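Local structure of rhodopsin (Rubrobacter xylanophilus, 6KFQ) at residues Leu4-Gly9 and Val196-Phe201; Gly140-Leu145 and Leu170-Trp175; Pro158-Ile163 and Ser224-Gly229; Asn26-Glu29 and Phe34-Ile37. The protein is a retinal-binding membrane protein of the microbial rhodopsin family that pumps protons, presumably using the energy of light absorbed by its chromophore. One frame throughout, in Å; residues are numbered along the deposited sequence.

Contact 1: Leu4-Gly9 and Val196-Phe201; sequences LWLWIG and VEVFLF. With MPG ([(Z)-octadec-9-enyl] (2R)-2,3-bis(oxidanyl)propanoate), chain Q; MPG ([(Z)-octadec-9-enyl] (2R)-2,3-bis(oxidanyl)propanoate), chain G.
Trp5 and Phe199 join the first and last transmembrane helices, 2-23 and 194-218, at the seam that closes the helical ring. An edge of the Phe199 ring is turned to a face of the Trp5 indole in an edge-to-face stack, with Phe199 CD1 3.7 Å from Trp5 CE3 and the six-membered planes at 64°. Beside this stack, Phe199 CB sits squarely over the five-membered ring, 3.7 Å from its centroid, as a CH-pi contact. The phenylalanine thus spans both halves of the indole from one side. With CG placed beside the backbone N (chi1 -43°), the indole leans across the seam, and its NE1 is hydrogen-bonded to the Ser195 hydroxyl. In the seven-helix fold of microbial rhodopsins these two helices are neighbours despite their distance in sequence. The segments 4-9 and 196-201 run nearly parallel, 14° apart, with their axes 9.0 Å from each other. Such closeness suits Val198, a short beta-branched residue whose CG1 reaches Trp5 CB at 3.8 Å and Leu6 CD2 at 3.7 Å. Lipid packs against both rings: C16 of one lipid chain lies over the centre of the Phe199 ring and comes to 3.5 Å from Trp5 CH2. C6 of a second lipid meets Phe199 at its edge, in plane. Were Trp5 replaced by an alanine, a gap would probably open beside Phe199, whose ring edge would lose its aromatic face, and the Ser195 hydroxyl would lose its indole partner. Deeper in the bundle, Leu6 also packs on Tyr49 and Ala53 of helix 32-53.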
# COMPACT_ATOMS: atom_id res chain seq x y z
N LEU A 4 -3.51 14.28 -15.82
CA LEU A 4 -3.96 13.08 -16.50
C LEU A 4 -3.75 11.85 -15.63
O LEU A 4 -4.66 11.04 -15.45
CB LEU A 4 -3.24 12.92 -17.83
CG LEU A 4 -3.46 11.56 -18.49
CD1 LEU A 4 -4.95 11.24 -18.69
CD2 LEU A 4 -2.72 11.51 -19.81
N TRP A 5 -2.54 11.69 -15.09
CA TRP A 5 -2.26 10.49 -14.29
C TRP A 5 -3.09 10.46 -13.02
O TRP A 5 -3.45 9.37 -12.54
CB TRP A 5 -0.77 10.41 -13.97
CG TRP A 5 0.10 10.74 -15.15
CD1 TRP A 5 1.11 11.66 -15.19
CD2 TRP A 5 0.02 10.18 -16.46
NE1 TRP A 5 1.67 11.69 -16.44
CE2 TRP A 5 1.02 10.79 -17.24
CE3 TRP A 5 -0.79 9.21 -17.06
CZ2 TRP A 5 1.22 10.48 -18.58
CZ3 TRP A 5 -0.59 8.90 -18.39
CH2 TRP A 5 0.41 9.53 -19.14
N LEU A 6 -3.41 11.62 -12.45
CA LEU A 6 -4.24 11.63 -11.25
C LEU A 6 -5.68 11.21 -11.56
O LEU A 6 -6.33 10.55 -10.75
CB LEU A 6 -4.21 13.02 -10.61
CG LEU A 6 -2.82 13.44 -10.09
CD1 LEU A 6 -2.82 14.93 -9.73
CD2 LEU A 6 -2.40 12.59 -8.89
N TRP A 7 -6.19 11.59 -12.73
CA TRP A 7 -7.55 11.18 -13.08
C TRP A 7 -7.62 9.70 -13.40
O TRP A 7 -8.58 9.02 -13.03
CB TRP A 7 -8.06 12.01 -14.27
CG TRP A 7 -8.63 13.32 -13.86
CD1 TRP A 7 -8.15 14.56 -14.20
CD2 TRP A 7 -9.78 13.54 -13.04
NE1 TRP A 7 -8.94 15.53 -13.64
CE2 TRP A 7 -9.94 14.94 -12.92
CE3 TRP A 7 -10.69 12.70 -12.39
CZ2 TRP A 7 -10.98 15.52 -12.19
CZ3 TRP A 7 -11.72 13.27 -11.66
CH2 TRP A 7 -11.86 14.67 -11.57
N ILE A 8 -6.59 9.18 -14.08
CA ILE A 8 -6.52 7.74 -14.31
C ILE A 8 -6.43 7.00 -12.99
O ILE A 8 -7.09 5.98 -12.78
CB ILE A 8 -5.32 7.41 -15.22
CG1 ILE A 8 -5.57 7.88 -16.66
CG2 ILE A 8 -5.02 5.90 -15.18
CD1 ILE A 8 -4.30 7.84 -17.50
N GLY A 9 -5.60 7.49 -12.07
CA GLY A 9 -5.54 6.88 -10.75
C GLY A 9 -6.89 6.84 -10.07
O GLY A 9 -7.29 5.81 -9.52
N VAL A 196 6.30 12.76 -14.50
CA VAL A 196 6.78 11.38 -14.54
C VAL A 196 6.63 10.73 -13.17
O VAL A 196 6.18 9.58 -13.05
CB VAL A 196 8.24 11.34 -15.03
CG1 VAL A 196 8.81 9.93 -14.87
CG2 VAL A 196 8.33 11.78 -16.48
N GLU A 197 7.03 11.45 -12.11
CA GLU A 197 6.87 10.93 -10.76
C GLU A 197 5.43 10.52 -10.47
O GLU A 197 5.17 9.45 -9.90
CB GLU A 197 7.33 11.97 -9.74
CG GLU A 197 7.05 11.59 -8.31
CD GLU A 197 7.26 12.73 -7.34
OE1 GLU A 197 6.84 12.58 -6.17
OE2 GLU A 197 7.82 13.78 -7.74
N VAL A 198 4.48 11.38 -10.84
CA VAL A 198 3.08 11.08 -10.55
C VAL A 198 2.62 9.87 -11.34
O VAL A 198 1.89 9.01 -10.82
CB VAL A 198 2.21 12.32 -10.83
CG1 VAL A 198 0.73 11.97 -10.82
CG2 VAL A 198 2.50 13.39 -9.77
N PHE A 199 3.03 9.77 -12.61
CA PHE A 199 2.73 8.59 -13.41
C PHE A 199 3.25 7.32 -12.73
O PHE A 199 2.53 6.32 -12.62
CB PHE A 199 3.36 8.73 -14.80
CG PHE A 199 3.28 7.48 -15.63
CD1 PHE A 199 2.09 7.11 -16.22
CD2 PHE A 199 4.40 6.68 -15.81
CE1 PHE A 199 2.00 5.95 -16.99
CE2 PHE A 199 4.32 5.52 -16.58
CZ PHE A 199 3.11 5.17 -17.17
N LEU A 200 4.50 7.35 -12.28
CA LEU A 200 5.09 6.15 -11.70
C LEU A 200 4.33 5.71 -10.46
O LEU A 200 4.01 4.52 -10.31
CB LEU A 200 6.57 6.40 -11.38
CG LEU A 200 7.40 6.53 -12.66
CD1 LEU A 200 8.83 6.96 -12.35
CD2 LEU A 200 7.39 5.20 -13.44
N PHE A 201 4.05 6.65 -9.54
CA PHE A 201 3.28 6.28 -8.35
C PHE A 201 1.89 5.78 -8.74
O PHE A 201 1.34 4.90 -8.06
CB PHE A 201 3.14 7.47 -7.39
CG PHE A 201 4.35 7.74 -6.54
CD1 PHE A 201 5.03 6.71 -5.90
CD2 PHE A 201 4.79 9.04 -6.36
CE1 PHE A 201 6.13 6.98 -5.10
CE2 PHE A 201 5.90 9.32 -5.57
CZ PHE A 201 6.58 8.28 -4.94
C7 MPG Q . 4.06 18.26 -19.06
C8 MPG Q . 5.17 17.25 -19.13
C9 MPG Q . 4.79 15.96 -19.79
C10 MPG Q . 4.92 14.77 -19.25
C11 MPG Q . 4.64 13.45 -19.91
C12 MPG Q . 4.86 12.28 -18.99
C13 MPG Q . 4.68 10.93 -19.66
C14 MPG Q . 4.89 9.75 -18.74
C15 MPG Q . 4.81 8.40 -19.42
C16 MPG Q . 3.46 8.05 -19.99
C17 MPG Q . 3.39 6.69 -20.64
C18 MPG Q . 2.00 6.26 -21.04
C2 MPG G . 8.30 8.12 -18.88
C3 MPG G . 8.48 6.63 -19.06
C4 MPG G . 8.10 5.80 -17.86
C5 MPG G . 8.39 4.33 -18.06
C6 MPG G . 7.49 3.38 -17.31
C7 MPG G . 8.08 2.83 -16.02
C8 MPG G . 7.38 1.60 -15.52
C9 MPG G . 5.90 1.77 -15.37
O1 MPG G . 8.47 10.30 -19.92
C1 MPG G . 8.48 8.87 -20.17
CXD MPG G . 8.63 12.56 -20.61
O2 MPG G . 8.62 13.38 -21.77
C21 MPG G . 9.87 12.83 -19.77
O3 MPG G . 9.90 14.20 -19.39
O4 MPG G . 8.43 10.73 -22.13
CX3 MPG G . 8.50 11.10 -20.99

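Contact 2: Gly140-Leu145 and Leu170-Trp175; sequences GVLYLL and LTIVLW. With RET (retinal), chain R; MPG ([(Z)-octadec-9-enyl] (2R)-2,3-bis(oxidanyl)propanoate), chain C; MPG ([(Z)-octadec-9-enyl] (2R)-2,3-bis(oxidanyl)propanoate), chain J; MPG ([(Z)-octadec-9-enyl] (2R)-2,3-bis(oxidanyl)propanoate), chain F.
Trp175 N is bonded to Thr171 O at 2.8 Å, a regular helical bond; from this turn the indole of Trp175 extends between retinal and Val141 of the facing helix. Val141 CG1 approaches obliquely, 4.4 Å from Trp175 CZ3, a loose touch at the six-membered ring. Retinal lies much closer: its C20 methyl sits over one indole face, toward the rim, only 3.3 Å from Trp175 NE1. Thr171 CG2 lies against the opposite face, so the flat group is held between two methyls. The threonine's own hydroxyl is bonded to Leu167 O, which allows a polar residue in this buried place. One turn back from Trp175, Ile172 carries the rest of the contact. Its CG1 stands beside the backbone N (chi1 -66°) and reaches across to Leu145 CD2 at 3.7 Å and, less tightly, to Leu142 CD2 at 4.2 Å. Branched aliphatic chains suit this interface because the axes of segments 140-145 and 170-175, antiparallel at 166°, come no closer than 11.4 Å and need long side chains to bridge them. Lipid borders the same side chains: Leu142 CD1 meets C12 of a lipid's hydrocarbon chain at 3.8 Å, while Ile172 CG2 lies near a second lipid. The pairing of the fifth and sixth transmembrane helices, with a sixth-helix tryptophan against the C20 methyl of retinal, is characteristic of the chromophore pocket in bacteriorhodopsin-like proteins.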
# COMPACT_ATOMS: atom_id res chain seq x y z
N GLY A 140 12.51 -2.83 8.33
CA GLY A 140 11.79 -3.54 9.38
C GLY A 140 10.54 -4.24 8.87
O GLY A 140 10.30 -5.41 9.18
N VAL A 141 9.72 -3.53 8.09
CA VAL A 141 8.50 -4.13 7.52
C VAL A 141 8.84 -5.36 6.69
O VAL A 141 8.25 -6.43 6.86
CB VAL A 141 7.73 -3.10 6.68
CG1 VAL A 141 6.58 -3.78 5.89
CG2 VAL A 141 7.23 -1.96 7.56
N LEU A 142 9.77 -5.21 5.74
CA LEU A 142 10.13 -6.33 4.87
C LEU A 142 10.62 -7.50 5.69
O LEU A 142 10.27 -8.66 5.42
CB LEU A 142 11.20 -5.89 3.87
CG LEU A 142 10.86 -4.74 2.95
CD1 LEU A 142 12.10 -4.33 2.18
CD2 LEU A 142 9.73 -5.13 1.98
N TYR A 143 11.42 -7.21 6.72
CA TYR A 143 11.99 -8.26 7.55
C TYR A 143 10.92 -9.02 8.32
O TYR A 143 10.97 -10.25 8.41
CB TYR A 143 12.99 -7.64 8.54
CG TYR A 143 13.71 -8.64 9.39
CD1 TYR A 143 13.20 -9.06 10.62
CD2 TYR A 143 14.91 -9.18 8.97
CE1 TYR A 143 13.87 -9.99 11.40
CE2 TYR A 143 15.59 -10.11 9.74
CZ TYR A 143 15.06 -10.51 10.95
OH TYR A 143 15.75 -11.43 11.71
N LEU A 144 9.96 -8.31 8.92
CA LEU A 144 8.90 -9.01 9.63
C LEU A 144 8.08 -9.83 8.65
O LEU A 144 7.69 -10.96 8.94
CB LEU A 144 8.02 -8.02 10.38
CG LEU A 144 8.74 -7.40 11.59
CD1 LEU A 144 7.81 -6.48 12.35
CD2 LEU A 144 9.25 -8.49 12.50
N LEU A 145 7.84 -9.28 7.46
CA LEU A 145 7.09 -10.01 6.45
C LEU A 145 7.81 -11.29 6.05
O LEU A 145 7.20 -12.36 5.94
CB LEU A 145 6.87 -9.10 5.24
CG LEU A 145 6.12 -9.69 4.05
CD1 LEU A 145 4.71 -10.09 4.43
CD2 LEU A 145 6.11 -8.71 2.88
N LEU A 170 4.67 -9.95 -4.76
CA LEU A 170 4.19 -8.76 -5.45
C LEU A 170 4.37 -7.51 -4.60
O LEU A 170 4.81 -6.46 -5.09
CB LEU A 170 2.71 -8.93 -5.80
CG LEU A 170 2.06 -7.70 -6.43
CD1 LEU A 170 2.67 -7.43 -7.81
CD2 LEU A 170 0.55 -7.89 -6.56
N THR A 171 4.01 -7.61 -3.33
CA THR A 171 4.17 -6.50 -2.39
C THR A 171 5.63 -6.08 -2.27
O THR A 171 5.96 -4.90 -2.39
CB THR A 171 3.57 -6.90 -1.04
OG1 THR A 171 2.13 -7.02 -1.17
CG2 THR A 171 3.89 -5.91 0.06
N ILE A 172 6.52 -7.04 -2.01
CA ILE A 172 7.92 -6.69 -1.81
C ILE A 172 8.49 -6.00 -3.05
O ILE A 172 9.16 -4.96 -2.95
CB ILE A 172 8.73 -7.94 -1.42
CG1 ILE A 172 8.29 -8.46 -0.05
CG2 ILE A 172 10.23 -7.64 -1.39
CD1 ILE A 172 8.90 -9.81 0.27
N VAL A 173 8.21 -6.55 -4.23
CA VAL A 173 8.74 -5.96 -5.46
C VAL A 173 8.21 -4.55 -5.65
O VAL A 173 8.98 -3.61 -5.93
CB VAL A 173 8.40 -6.85 -6.67
CG1 VAL A 173 8.75 -6.14 -7.96
CG2 VAL A 173 9.16 -8.18 -6.57
N LEU A 174 6.90 -4.37 -5.54
CA LEU A 174 6.31 -3.06 -5.81
C LEU A 174 6.69 -2.05 -4.74
O LEU A 174 7.01 -0.90 -5.06
CB LEU A 174 4.79 -3.18 -5.92
CG LEU A 174 4.23 -3.92 -7.14
CD1 LEU A 174 2.72 -3.96 -7.06
CD2 LEU A 174 4.66 -3.25 -8.44
N TRP A 175 6.68 -2.45 -3.47
CA TRP A 175 6.94 -1.47 -2.42
C TRP A 175 8.36 -0.95 -2.48
O TRP A 175 8.61 0.20 -2.15
CB TRP A 175 6.65 -2.05 -1.04
CG TRP A 175 5.18 -2.24 -0.72
CD1 TRP A 175 4.18 -2.57 -1.60
CD2 TRP A 175 4.55 -2.12 0.57
NE1 TRP A 175 2.97 -2.66 -0.94
CE2 TRP A 175 3.18 -2.40 0.40
CE3 TRP A 175 5.02 -1.80 1.85
CZ2 TRP A 175 2.27 -2.37 1.46
CZ3 TRP A 175 4.13 -1.77 2.90
CH2 TRP A 175 2.77 -2.05 2.70
C1 RET R . 8.69 6.59 0.99
C2 RET R . 9.82 7.62 1.10
C3 RET R . 10.80 7.38 2.23
C4 RET R . 11.41 5.99 2.15
C5 RET R . 10.41 4.91 1.79
C6 RET R . 9.17 5.17 1.36
C7 RET R . 8.28 4.06 1.03
C8 RET R . 6.96 4.06 0.70
C9 RET R . 6.10 2.94 0.37
C10 RET R . 4.87 3.19 -0.11
C11 RET R . 3.86 2.25 -0.49
C12 RET R . 2.67 2.66 -0.92
C13 RET R . 1.56 1.84 -1.32
C14 RET R . 0.38 2.44 -1.61
C15 RET R . -0.86 1.82 -1.99
C16 RET R . 7.56 7.04 1.93
C17 RET R . 8.21 6.68 -0.47
C18 RET R . 10.91 3.53 2.15
C19 RET R . 6.63 1.55 0.55
C20 RET R . 1.75 0.35 -1.36
C2 MPG C . 14.99 -13.61 7.16
C3 MPG C . 15.83 -12.39 6.85
C4 MPG C . 15.14 -11.42 5.92
C5 MPG C . 15.88 -10.11 5.72
C6 MPG C . 15.05 -9.04 5.05
C7 MPG C . 15.70 -7.67 4.99
C8 MPG C . 16.78 -7.53 3.96
C9 MPG C . 17.49 -6.21 4.04
C10 MPG C . 17.51 -5.25 3.16
C11 MPG C . 16.76 -5.16 1.87
C12 MPG C . 15.83 -3.98 1.83
C13 MPG C . 15.75 -3.27 0.50
C14 MPG C . 15.17 -1.88 0.59
C15 MPG C . 15.50 -0.98 -0.57
C16 MPG C . 15.32 0.48 -0.28
C17 MPG C . 15.77 1.40 -1.39
C18 MPG C . 15.74 2.87 -1.01
C14 MPG J . 3.83 -11.67 -9.14
C15 MPG J . 5.24 -11.45 -8.67
C16 MPG J . 5.66 -10.00 -8.58
C17 MPG J . 5.61 -9.25 -9.88
C18 MPG J . 6.12 -7.83 -9.79
C4 MPG F . 11.18 -15.18 1.05
C5 MPG F . 10.83 -14.79 -0.37
C6 MPG F . 11.31 -13.41 -0.77
C7 MPG F . 10.91 -12.98 -2.18
C8 MPG F . 11.52 -11.68 -2.60
C9 MPG F . 11.10 -11.22 -3.96
C10 MPG F . 11.63 -10.19 -4.57
C11 MPG F . 12.74 -9.38 -3.99
C12 MPG F . 13.39 -8.44 -4.96
C13 MPG F . 12.57 -7.21 -5.33
C14 MPG F . 13.27 -6.31 -6.32
C15 MPG F . 12.59 -4.99 -6.60
C16 MPG F . 13.34 -4.14 -7.59
C17 MPG F . 12.84 -2.74 -7.81
C18 MPG F . 13.69 -1.95 -8.78

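Contact 3: Pro158-Ile163 and Ser224-Gly229; sequences PAVAQI and SDIGSG
Val160 and Ile226 meet with their side chains at about a right angle, where the start of the sixth transmembrane helix, 158-184, packs on the short C-terminal helix 220-228 that follows the seventh. This small helix lies at the end of the seven-helix bundle, and the axis of its segment 224-228 makes 125° with that of 158-163, at a closest approach of 9.8 Å. Val160 offers both its methyls. CG2 comes to 3.6 Å from Ile226 CG1, and CG1 lies more distantly beside Ile226 CD1, so that the end of the isoleucine passes across the fork of the valine. Ile226 reaches this position with CG1 beside the backbone N (chi1 -64°), and the side chain also packs on Tyr33 and Phe34 of helix 32-53. Asp225 stands next to this apolar pair and plays a mixed part. Its CB is 3.9 Å from Val160 CG2, adding a methylene to the packing, whereas its carboxylate turns to the start of the sixth helix. There OD2 is hydrogen-bonded to the hydroxyl of Thr157, just before Pro158. A negative group is well suited to this place, since a helix N-terminus is likely to stabilise it. Proline too fits a first helical turn, where its missing N-H costs no helical bond. The small methyl of Ala159 leaves space for the acid, with CB 3.7 Å from Asp225 OD2.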
# COMPACT_ATOMS: atom_id res chain seq x y z
N PRO A 158 -2.50 -25.48 1.20
CA PRO A 158 -1.72 -25.17 -0.01
C PRO A 158 -2.23 -23.97 -0.79
O PRO A 158 -1.42 -23.18 -1.30
CB PRO A 158 -1.83 -26.47 -0.82
CG PRO A 158 -1.96 -27.52 0.21
CD PRO A 158 -2.81 -26.92 1.29
N ALA A 159 -3.55 -23.78 -0.88
CA ALA A 159 -4.07 -22.64 -1.64
C ALA A 159 -3.80 -21.33 -0.93
O ALA A 159 -3.50 -20.32 -1.57
CB ALA A 159 -5.57 -22.80 -1.88
N VAL A 160 -3.95 -21.31 0.40
CA VAL A 160 -3.64 -20.10 1.16
C VAL A 160 -2.15 -19.78 1.05
O VAL A 160 -1.76 -18.63 0.82
CB VAL A 160 -4.07 -20.28 2.63
CG1 VAL A 160 -3.56 -19.12 3.47
CG2 VAL A 160 -5.60 -20.38 2.70
N ALA A 161 -1.30 -20.79 1.24
CA ALA A 161 0.14 -20.57 1.12
C ALA A 161 0.49 -20.01 -0.26
O ALA A 161 1.37 -19.15 -0.38
CB ALA A 161 0.89 -21.87 1.39
N GLN A 162 -0.20 -20.47 -1.30
CA GLN A 162 0.13 -20.06 -2.66
C GLN A 162 -0.26 -18.60 -2.92
O GLN A 162 0.52 -17.84 -3.50
CB GLN A 162 -0.54 -20.99 -3.67
CG GLN A 162 -0.30 -20.61 -5.12
CD GLN A 162 -1.03 -21.51 -6.09
OE1 GLN A 162 -1.43 -22.63 -5.75
NE2 GLN A 162 -1.21 -21.04 -7.31
N ILE A 163 -1.46 -18.20 -2.49
CA ILE A 163 -1.85 -16.81 -2.72
C ILE A 163 -1.05 -15.88 -1.82
O ILE A 163 -0.67 -14.78 -2.23
CB ILE A 163 -3.37 -16.62 -2.54
CG1 ILE A 163 -3.75 -15.17 -2.89
CG2 ILE A 163 -3.79 -16.92 -1.12
CD1 ILE A 163 -3.34 -14.75 -4.31
N SER A 224 -12.11 -19.65 0.98
CA SER A 224 -12.99 -20.64 1.58
C SER A 224 -12.23 -21.54 2.55
O SER A 224 -12.77 -21.94 3.58
CB SER A 224 -13.67 -21.48 0.50
OG SER A 224 -12.74 -22.25 -0.22
N ASP A 225 -10.96 -21.85 2.24
CA ASP A 225 -10.11 -22.57 3.18
C ASP A 225 -10.06 -21.85 4.52
O ASP A 225 -10.20 -22.46 5.58
CB ASP A 225 -8.70 -22.73 2.61
CG ASP A 225 -8.58 -23.89 1.63
OD1 ASP A 225 -9.56 -24.64 1.48
OD2 ASP A 225 -7.50 -24.04 1.03
N ILE A 226 -9.85 -20.53 4.48
CA ILE A 226 -9.77 -19.74 5.70
C ILE A 226 -11.14 -19.60 6.35
O ILE A 226 -11.28 -19.71 7.57
CB ILE A 226 -9.14 -18.36 5.40
CG1 ILE A 226 -7.70 -18.53 4.93
CG2 ILE A 226 -9.20 -17.45 6.62
CD1 ILE A 226 -7.07 -17.26 4.43
N GLY A 227 -12.18 -19.37 5.54
CA GLY A 227 -13.51 -19.22 6.09
C GLY A 227 -14.02 -20.47 6.77
O GLY A 227 -14.70 -20.40 7.80
N SER A 228 -13.68 -21.64 6.22
CA SER A 228 -14.18 -22.90 6.77
C SER A 228 -13.64 -23.16 8.17
O SER A 228 -14.33 -23.76 9.00
CB SER A 228 -13.81 -24.06 5.84
N GLY A 229 -12.41 -22.72 8.46
CA GLY A 229 -11.82 -22.94 9.76
C GLY A 229 -12.52 -22.21 10.88
O GLY A 229 -12.75 -21.00 10.80

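Contact 4: Asn26-Glu29 and Phe34-Ile37; sequences NAPE and FFVI
Phe35 is the residue through which helix 32-53 meets Ala27 and Pro28 of the preceding interhelical loop. Phe34, first in Phe34-Ile37, turns instead to the bundle, against Asp85 and Leu88 of helix 70-90 and Leu223 of the C-terminal helix. At Phe35 the side chain sets out toward the loop. With CG beside the backbone N (chi1 -65°), the ring is set so that one face receives the methyl of Ala27. Ala27 CB stands 3.7 Å from the ring centroid, 26° off the normal, and is displaced toward the rim; its nearest ring atom is Phe35 CE2 at 3.4 Å. This CH-pi contact suits alanine, whose single methyl allows the loop backbone to come close, and Phe35 CZ is in fact 3.9 Å from Ala27 CA. Pro28 adds its CD, which approaches the phenylalanine obliquely, 4.1 Å from Phe35 CZ, the two side chains being at about a right angle. A serine in place of Phe35 would probably leave the Ala27 methyl and Pro28 CD without an apolar surface to rest on and open a gap beneath the loop. After Phe35, Val36 touches Leu24 and Ile37 packs on helix 70-90. The loop is also held by hydrogen bonds elsewhere, Asn26 O with Arg220 NH1 of helix 220-228 and Pro28 O with Thr31 OG1. Between the two segments themselves there is no hydrogen bond, so the extended Ala27-Pro28 backbone rests on helix 32-53 by dispersion and a CH-pi contact, weak forces that depend on close fit.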
# COMPACT_ATOMS: atom_id res chain seq x y z
N ASN A 26 -20.69 -12.54 -3.49
CA ASN A 26 -20.46 -13.98 -3.66
C ASN A 26 -19.22 -14.42 -2.88
O ASN A 26 -18.56 -15.40 -3.25
CB ASN A 26 -20.33 -14.33 -5.14
CG ASN A 26 -20.45 -15.83 -5.40
OD1 ASN A 26 -21.07 -16.57 -4.63
ND2 ASN A 26 -19.85 -16.29 -6.50
N ALA A 27 -18.88 -13.71 -1.81
CA ALA A 27 -17.71 -14.05 -1.02
C ALA A 27 -17.92 -15.39 -0.31
O ALA A 27 -19.02 -15.66 0.17
CB ALA A 27 -17.43 -12.97 0.02
N PRO A 28 -16.91 -16.24 -0.24
CA PRO A 28 -17.03 -17.44 0.60
C PRO A 28 -17.35 -17.05 2.03
O PRO A 28 -16.97 -15.98 2.50
CB PRO A 28 -15.66 -18.10 0.48
CG PRO A 28 -15.15 -17.64 -0.86
CD PRO A 28 -15.65 -16.23 -1.01
N GLU A 29 -18.09 -17.91 2.72
CA GLU A 29 -18.54 -17.54 4.05
C GLU A 29 -17.36 -17.49 5.02
O GLU A 29 -16.37 -18.21 4.86
CB GLU A 29 -19.61 -18.49 4.55
CG GLU A 29 -19.12 -19.79 5.13
CD GLU A 29 -20.25 -20.58 5.72
OE1 GLU A 29 -20.02 -21.36 6.67
OE2 GLU A 29 -21.39 -20.41 5.23
N PHE A 34 -12.22 -9.91 4.23
CA PHE A 34 -11.19 -9.67 3.22
C PHE A 34 -11.70 -8.71 2.15
O PHE A 34 -11.01 -7.76 1.76
CB PHE A 34 -10.75 -10.98 2.58
CG PHE A 34 -9.78 -11.77 3.41
CD1 PHE A 34 -8.49 -11.30 3.62
CD2 PHE A 34 -10.14 -12.99 3.95
CE1 PHE A 34 -7.59 -12.04 4.38
CE2 PHE A 34 -9.24 -13.73 4.71
CZ PHE A 34 -7.96 -13.25 4.92
N PHE A 35 -12.92 -8.96 1.65
CA PHE A 35 -13.48 -8.11 0.61
C PHE A 35 -13.70 -6.70 1.12
O PHE A 35 -13.50 -5.72 0.38
CB PHE A 35 -14.80 -8.73 0.10
CG PHE A 35 -14.60 -10.05 -0.59
CD1 PHE A 35 -14.61 -10.13 -1.97
CD2 PHE A 35 -14.37 -11.21 0.15
CE1 PHE A 35 -14.40 -11.34 -2.60
CE2 PHE A 35 -14.16 -12.42 -0.48
CZ PHE A 35 -14.18 -12.49 -1.86
N VAL A 36 -14.09 -6.56 2.39
CA VAL A 36 -14.32 -5.24 2.96
C VAL A 36 -13.00 -4.48 3.10
O VAL A 36 -12.90 -3.31 2.72
CB VAL A 36 -15.05 -5.36 4.31
CG1 VAL A 36 -15.19 -4.00 4.97
CG2 VAL A 36 -16.40 -6.01 4.12
N ILE A 37 -11.98 -5.14 3.65
CA ILE A 37 -10.67 -4.50 3.82
C ILE A 37 -10.11 -4.08 2.47
O ILE A 37 -9.55 -2.98 2.33
CB ILE A 37 -9.70 -5.44 4.55
CG1 ILE A 37 -10.18 -5.74 5.97
CG2 ILE A 37 -8.30 -4.85 4.55
CD1 ILE A 37 -9.29 -6.75 6.72

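How the contacts relate
Contacts 3 and 4 form one continuous patch at an end of the bundle, their centres 13 Å apart. Ser224 CA packs on Pro28 CB at 3.8 Å, and Ile226 CD1 on Phe34 CZ at 4.1 Å, so the C-terminal helix lies against both the first interhelical loop and the second helix. Contact 1 is on the other side of the chain's centre, about 35 Å from contact 3, centre to centre. Contact 2 lies between and shares helix 158-184 with contact 3; their centres are about 21 Å apart. Contact 2 also touches retinal directly through Trp175, whereas in contact 1 the side chain of Leu6 remains about 13 Å from the chromophore.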